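PDB 7B7P: type IV pilus biogenesis protein PilB from Streptococcus sanguinis, which acts as a minor pilin of type IV pili with a direct role in adhesion, probably exerted through its von Willebrand factor A-like module. Local coordinates for residues V167-G172 against L282-P287; Y278-T283 against N366-S371. All blocks are in the same frame, centred on the assembly; numbering follows the deposited sequence.

Overall arrangement
After the N-terminal pilin part, built round helix 9-27 and a six-stranded mixed sheet, the chain enters the von Willebrand factor A-like module with strand 162-169. Interaction 1 closes a loop of 109 residues by bringing the end of this strand beside 276-283. Interaction 2 then closes a loop of 82 residues, which includes a small antiparallel sheet and helix 341-358, by laying strand 364-370 along the other edge of 276-283. The two loops follow one another and do not nest; they share Leu282 and Thr283. Three parallel strands that are neighbours in the sheet are thereby tied together, and interaction 1 lies at the end of them where magnesium is bound.

Interaction 1: residues V167-G172 against L282-P287; sequences VFDTSG and LTDGIP
Asp169 and Asp284 converge at the metal ion-dependent adhesion site (MIDAS) of the von Willebrand factor A-like fold, a worked example of a binding site built where parallel strands end. Asp169 begins the DxSxS sequence. Its CG is anti to the backbone N (chi1 -173°), which carries the carboxylate across to 282-287. There Asp169 OD2 accepts two bonds: Thr283 OG1 meets its anti lone pair at 2.9 Å, and Asp284 N donates from above the carboxylate plane over 3.3 Å. Asp169 OD1 faces back to its own loop, taking Ser171 N at 2.8 Å in an Asx turn and Ser171 OG as well. Four donors thus fix the rotation of this group. The two carboxylates stand nearly perpendicular, planes 83° apart, with Asp169 OD2 and Asp284 OD1 separated by 3.1 Å. Such closeness of two acceptors is probably eased by the magnesium ion, whose centre lies about 3 Å from the nearest atom of the Asp284 side chain, and by Arg191, which forms a salt bridge with Asp284 OD2. That oxygen also lies against Ser173 OG, so close that the hydrogen bond modelled there is doubtful in detail; both Ser173 and Asp284 are magnesium-binding residues.

Behind the site the strands pair in parallel: Leu282 N donates to Val167 O at 2.9 Å, and Asp169 N to Leu282 O at 2.8 Å. Phe168 CD1 rests obliquely on Leu282 CB, 3.8 Å away. Helix 191-209 covers this pair through Leu195, while strand 212-219 flanks 162-169 on its other edge, with Val217 and Phe219 against Val167.

Interaction 2: residues Y278-T283 against N366-S371; sequences YIVLLT and NVIGFS
Five backbone hydrogen bonds join Ile279, Leu281 and Thr283 to Asn366, Ile368 and Phe370, and they illustrate how parallel strands pair. Leu281 uses both its polar backbone atoms: its N donates to Asn366 O at 2.7 Å with an almost straight N-H...O angle of 178°, and its O accepts from Ile368 N at 2.8 Å, so that Val367 is straddled. Asn366 N to Ile279 O starts the series. Thr283 repeats the straddling round Gly369, its N giving to Ile368 O and its O taking Phe370 N, both at 3.0 Å. CA-H...O contacts fill in between, the shortest from Val367 CA to Leu281 O at 3.3 Å. The strands run 17° from exactly parallel.

Packing follows on both faces. On the one bearing Val280, Leu282, Asn366 and Ile368, the isoleucine bridges two neighbours: with CG1 beside the backbone N (chi1 -57°) and the chain then extended, Ile368 CD1 reaches back to Val280 CG1 at 4.0 Å, whereas Ile368 CG2 touches Leu282 CD1. Farther along, both methyls of Leu282 close on Phe370 CB, CD1 at 4.0 Å. The opposite face is represented by Leu281 and Val367, lying side by side and pointing the same way, with Leu281 CD2 against Val367 CG1 at 4.2 Å.

Helix 402-424 spans the first of these faces, setting Ile412, Phe409 and Leu405 on Asn366, Ile368 and Phe370 and taking the Tyr278 hydroxyl at Asp419. Helix 191-209 adds Ile194 against Phe370, and strand 162-169 borders the far edge of 276-283.

Interaction 1: residues V167-G172 against L282-P287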
loop_
_atom_site.group_PDB
_atom_site.type_symbol
_atom_site.label_atom_id
_atom_site.label_comp_id
_atom_site.label_asym_id
_atom_site.label_seq_id
_atom_site.Cartn_x
_atom_site.Cartn_y
_atom_site.Cartn_z
ATOM N N VAL A 167 4.179 13.124 5.141
ATOM C CA VAL A 167 4.016 14.499 4.693
ATOM C C VAL A 167 2.833 15.075 5.453
ATOM O O VAL A 167 1.674 14.795 5.120
ATOM C CB VAL A 167 3.822 14.596 3.176
ATOM C CG1 VAL A 167 3.519 16.029 2.754
ATOM C CG2 VAL A 167 5.063 14.087 2.489
ATOM N N PHE A 168 3.120 15.894 6.469
ATOM C CA PHE A 168 2.140 16.257 7.481
ATOM C C PHE A 168 1.807 17.740 7.416
ATOM O O PHE A 168 2.698 18.587 7.479
ATOM C CB PHE A 168 2.647 15.899 8.883
ATOM C CG PHE A 168 2.657 14.416 9.191
ATOM C CD1 PHE A 168 2.066 13.493 8.347
ATOM C CD2 PHE A 168 3.249 13.956 10.361
ATOM C CE1 PHE A 168 2.079 12.137 8.647
ATOM C CE2 PHE A 168 3.267 12.620 10.669
ATOM C CZ PHE A 168 2.679 11.704 9.821
ATOM N N ASP A 169 0.514 18.037 7.319
ATOM C CA ASP A 169 0.008 19.392 7.429
ATOM C C ASP A 169 0.375 19.969 8.802
ATOM O O ASP A 169 0.099 19.359 9.840
ATOM C CB ASP A 169 -1.513 19.344 7.210
ATOM C CG ASP A 169 -2.181 20.715 7.122
ATOM O OD1 ASP A 169 -1.733 21.706 7.734
ATOM O OD2 ASP A 169 -3.242 20.788 6.464
ATOM N N THR A 170 1.044 21.126 8.799
ATOM C CA THR A 170 1.413 21.842 10.017
ATOM C C THR A 170 0.826 23.244 10.025
ATOM O O THR A 170 1.392 24.151 10.633
ATOM C CB THR A 170 2.938 21.915 10.218
ATOM O OG1 THR A 170 3.543 22.758 9.223
ATOM C CG2 THR A 170 3.598 20.544 10.180
ATOM N N SER A 171 -0.328 23.434 9.392
ATOM C CA SER A 171 -0.960 24.745 9.404
ATOM C C SER A 171 -1.452 25.122 10.818
ATOM O O SER A 171 -1.499 24.302 11.740
ATOM C CB SER A 171 -2.112 24.786 8.402
ATOM O OG SER A 171 -3.166 23.937 8.794
ATOM N N GLY A 172 -1.841 26.393 10.968
ATOM C CA GLY A 172 -2.244 26.895 12.272
ATOM C C GLY A 172 -3.465 26.200 12.844
ATOM O O GLY A 172 -3.588 26.055 14.064
ATOM N N LEU A 282 -1.036 13.763 5.261
ATOM C CA LEU A 282 -2.079 14.073 6.225
ATOM C C LEU A 282 -2.414 15.550 6.124
ATOM O O LEU A 282 -1.519 16.385 6.204
ATOM C CB LEU A 282 -1.632 13.725 7.652
ATOM C CG LEU A 282 -2.780 13.888 8.642
ATOM C CD1 LEU A 282 -2.798 12.742 9.680
ATOM C CD2 LEU A 282 -2.711 15.242 9.319
ATOM N N THR A 283 -3.694 15.874 5.973
ATOM C CA THR A 283 -4.107 17.266 5.927
ATOM C C THR A 283 -5.416 17.433 6.683
ATOM O O THR A 283 -6.223 16.502 6.773
ATOM C CB THR A 283 -4.226 17.786 4.463
ATOM O OG1 THR A 283 -4.573 19.175 4.466
ATOM C CG2 THR A 283 -5.250 17.017 3.672
ATOM N N ASP A 284 -5.605 18.634 7.241
ATOM C CA ASP A 284 -6.757 18.952 8.077
ATOM C C ASP A 284 -7.551 20.142 7.550
ATOM O O ASP A 284 -8.354 20.717 8.289
ATOM C CB ASP A 284 -6.309 19.224 9.518
ATOM C CG ASP A 284 -5.825 20.674 9.730
ATOM O OD1 ASP A 284 -5.228 21.246 8.792
ATOM O OD2 ASP A 284 -6.036 21.241 10.832
ATOM N N GLY A 285 -7.345 20.538 6.297
ATOM C CA GLY A 285 -7.984 21.758 5.839
ATOM C C GLY A 285 -8.123 21.807 4.334
ATOM O O GLY A 285 -7.520 21.029 3.590
ATOM N N ILE A 286 -8.942 22.745 3.895
ATOM C CA ILE A 286 -9.117 22.957 2.463
ATOM C C ILE A 286 -7.814 23.485 1.867
ATOM O O ILE A 286 -7.230 24.450 2.406
ATOM C CB ILE A 286 -10.248 23.930 2.209
ATOM C CG1 ILE A 286 -11.536 23.502 2.921
ATOM C CG2 ILE A 286 -10.434 24.112 0.699
ATOM C CD1 ILE A 286 -12.521 24.688 3.010
ATOM N N PRO A 287 -7.332 22.911 0.772
ATOM C CA PRO A 287 -6.185 23.495 0.063
ATOM C C PRO A 287 -6.412 24.963 -0.264
ATOM O O PRO A 287 -7.444 25.349 -0.815
ATOM C CB PRO A 287 -6.095 22.645 -1.210
ATOM C CG PRO A 287 -6.708 21.346 -0.841
ATOM C CD PRO A 287 -7.832 21.692 0.113
#

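Interaction 2: residues Y278-T283 against N366-S371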
loop_
_atom_site.group_PDB
_atom_site.type_symbol
_atom_site.label_atom_id
_atom_site.label_comp_id
_atom_site.label_asym_id
_atom_site.label_seq_id
_atom_site.Cartn_x
_atom_site.Cartn_y
_atom_site.Cartn_z
ATOM N N TYR A 278 6.410 5.056 -0.855
ATOM C CA TYR A 278 5.105 5.449 -0.347
ATOM C C TYR A 278 5.112 6.893 0.128
ATOM O O TYR A 278 6.056 7.331 0.789
ATOM C CB TYR A 278 4.683 4.545 0.823
ATOM C CG TYR A 278 4.461 3.107 0.416
ATOM C CD1 TYR A 278 3.284 2.717 -0.215
ATOM C CD2 TYR A 278 5.429 2.142 0.656
ATOM C CE1 TYR A 278 3.074 1.419 -0.577
ATOM C CE2 TYR A 278 5.229 0.837 0.289
ATOM C CZ TYR A 278 4.054 0.478 -0.329
ATOM O OH TYR A 278 3.864 -0.828 -0.700
ATOM N N ILE A 279 4.029 7.609 -0.172
ATOM C CA ILE A 279 3.707 8.875 0.479
ATOM C C ILE A 279 2.508 8.668 1.403
ATOM O O ILE A 279 1.495 8.084 1.003
ATOM C CB ILE A 279 3.408 9.977 -0.550
ATOM C CG1 ILE A 279 4.644 10.249 -1.408
ATOM C CG2 ILE A 279 2.888 11.242 0.152
ATOM C CD1 ILE A 279 5.590 11.279 -0.816
ATOM N N VAL A 280 2.609 9.162 2.625
ATOM C CA VAL A 280 1.472 9.236 3.533
ATOM C C VAL A 280 1.270 10.702 3.821
ATOM O O VAL A 280 2.078 11.324 4.517
ATOM C CB VAL A 280 1.685 8.438 4.829
ATOM C CG1 VAL A 280 0.549 8.706 5.810
ATOM C CG2 VAL A 280 1.781 6.974 4.495
ATOM N N LEU A 281 0.216 11.262 3.264
ATOM C CA LEU A 281 -0.030 12.687 3.339
ATOM C C LEU A 281 -1.215 12.914 4.258
ATOM O O LEU A 281 -2.278 12.340 4.041
ATOM C CB LEU A 281 -0.306 13.256 1.947
ATOM C CG LEU A 281 -0.300 14.780 1.902
ATOM C CD1 LEU A 281 0.177 15.243 0.543
ATOM C CD2 LEU A 281 -1.682 15.301 2.175
ATOM N N LEU A 282 -1.036 13.763 5.261
ATOM C CA LEU A 282 -2.079 14.073 6.225
ATOM C C LEU A 282 -2.414 15.550 6.124
ATOM O O LEU A 282 -1.519 16.385 6.204
ATOM C CB LEU A 282 -1.632 13.725 7.652
ATOM C CG LEU A 282 -2.780 13.888 8.642
ATOM C CD1 LEU A 282 -2.798 12.742 9.680
ATOM C CD2 LEU A 282 -2.711 15.242 9.319
ATOM N N THR A 283 -3.694 15.874 5.973
ATOM C CA THR A 283 -4.107 17.266 5.927
ATOM C C THR A 283 -5.416 17.433 6.683
ATOM O O THR A 283 -6.223 16.502 6.773
ATOM C CB THR A 283 -4.226 17.786 4.463
ATOM O OG1 THR A 283 -4.573 19.175 4.466
ATOM C CG2 THR A 283 -5.250 17.017 3.672
ATOM N N ASN A 366 -1.164 7.602 0.003
ATOM C CA ASN A 366 -2.263 7.602 0.959
ATOM C C ASN A 366 -2.495 9.030 1.436
ATOM O O ASN A 366 -1.554 9.711 1.855
ATOM C CB ASN A 366 -1.959 6.695 2.160
ATOM C CG ASN A 366 -2.079 5.205 1.829
ATOM O OD1 ASN A 366 -3.145 4.611 1.983
ATOM N ND2 ASN A 366 -0.985 4.604 1.396
ATOM N N VAL A 367 -3.738 9.486 1.343
ATOM C CA VAL A 367 -4.140 10.787 1.858
ATOM C C VAL A 367 -5.121 10.587 3.004
ATOM O O VAL A 367 -6.107 9.850 2.873
ATOM C CB VAL A 367 -4.753 11.655 0.752
ATOM C CG1 VAL A 367 -5.073 13.055 1.285
ATOM C CG2 VAL A 367 -3.796 11.717 -0.415
ATOM N N ILE A 368 -4.863 11.265 4.112
ATOM C CA ILE A 368 -5.685 11.189 5.306
ATOM C C ILE A 368 -6.257 12.570 5.560
ATOM O O ILE A 368 -5.513 13.502 5.904
ATOM C CB ILE A 368 -4.888 10.699 6.518
ATOM C CG1 ILE A 368 -4.252 9.340 6.232
ATOM C CG2 ILE A 368 -5.779 10.619 7.750
ATOM C CD1 ILE A 368 -3.192 8.976 7.265
ATOM N N GLY A 369 -7.577 12.704 5.391
ATOM C CA GLY A 369 -8.324 13.824 5.948
ATOM C C GLY A 369 -8.545 13.668 7.449
ATOM O O GLY A 369 -9.271 12.778 7.900
ATOM N N PHE A 370 -7.922 14.529 8.243
ATOM C CA PHE A 370 -7.929 14.415 9.692
ATOM C C PHE A 370 -8.588 15.669 10.286
ATOM O O PHE A 370 -7.927 16.661 10.599
ATOM C CB PHE A 370 -6.503 14.198 10.194
ATOM C CG PHE A 370 -6.395 14.056 11.696
ATOM C CD1 PHE A 370 -7.091 13.058 12.364
ATOM C CD2 PHE A 370 -5.590 14.912 12.426
ATOM C CE1 PHE A 370 -6.999 12.916 13.742
ATOM C CE2 PHE A 370 -5.486 14.782 13.814
ATOM C CZ PHE A 370 -6.197 13.772 14.475
ATOM N N SER A 371 -9.909 15.619 10.435
ATOM C CA SER A 371 -10.652 16.705 11.057
ATOM C C SER A 371 -12.014 16.186 11.481
ATOM O O SER A 371 -12.606 15.358 10.789
ATOM C CB SER A 371 -10.831 17.893 10.106
ATOM O OG SER A 371 -11.502 18.964 10.758
#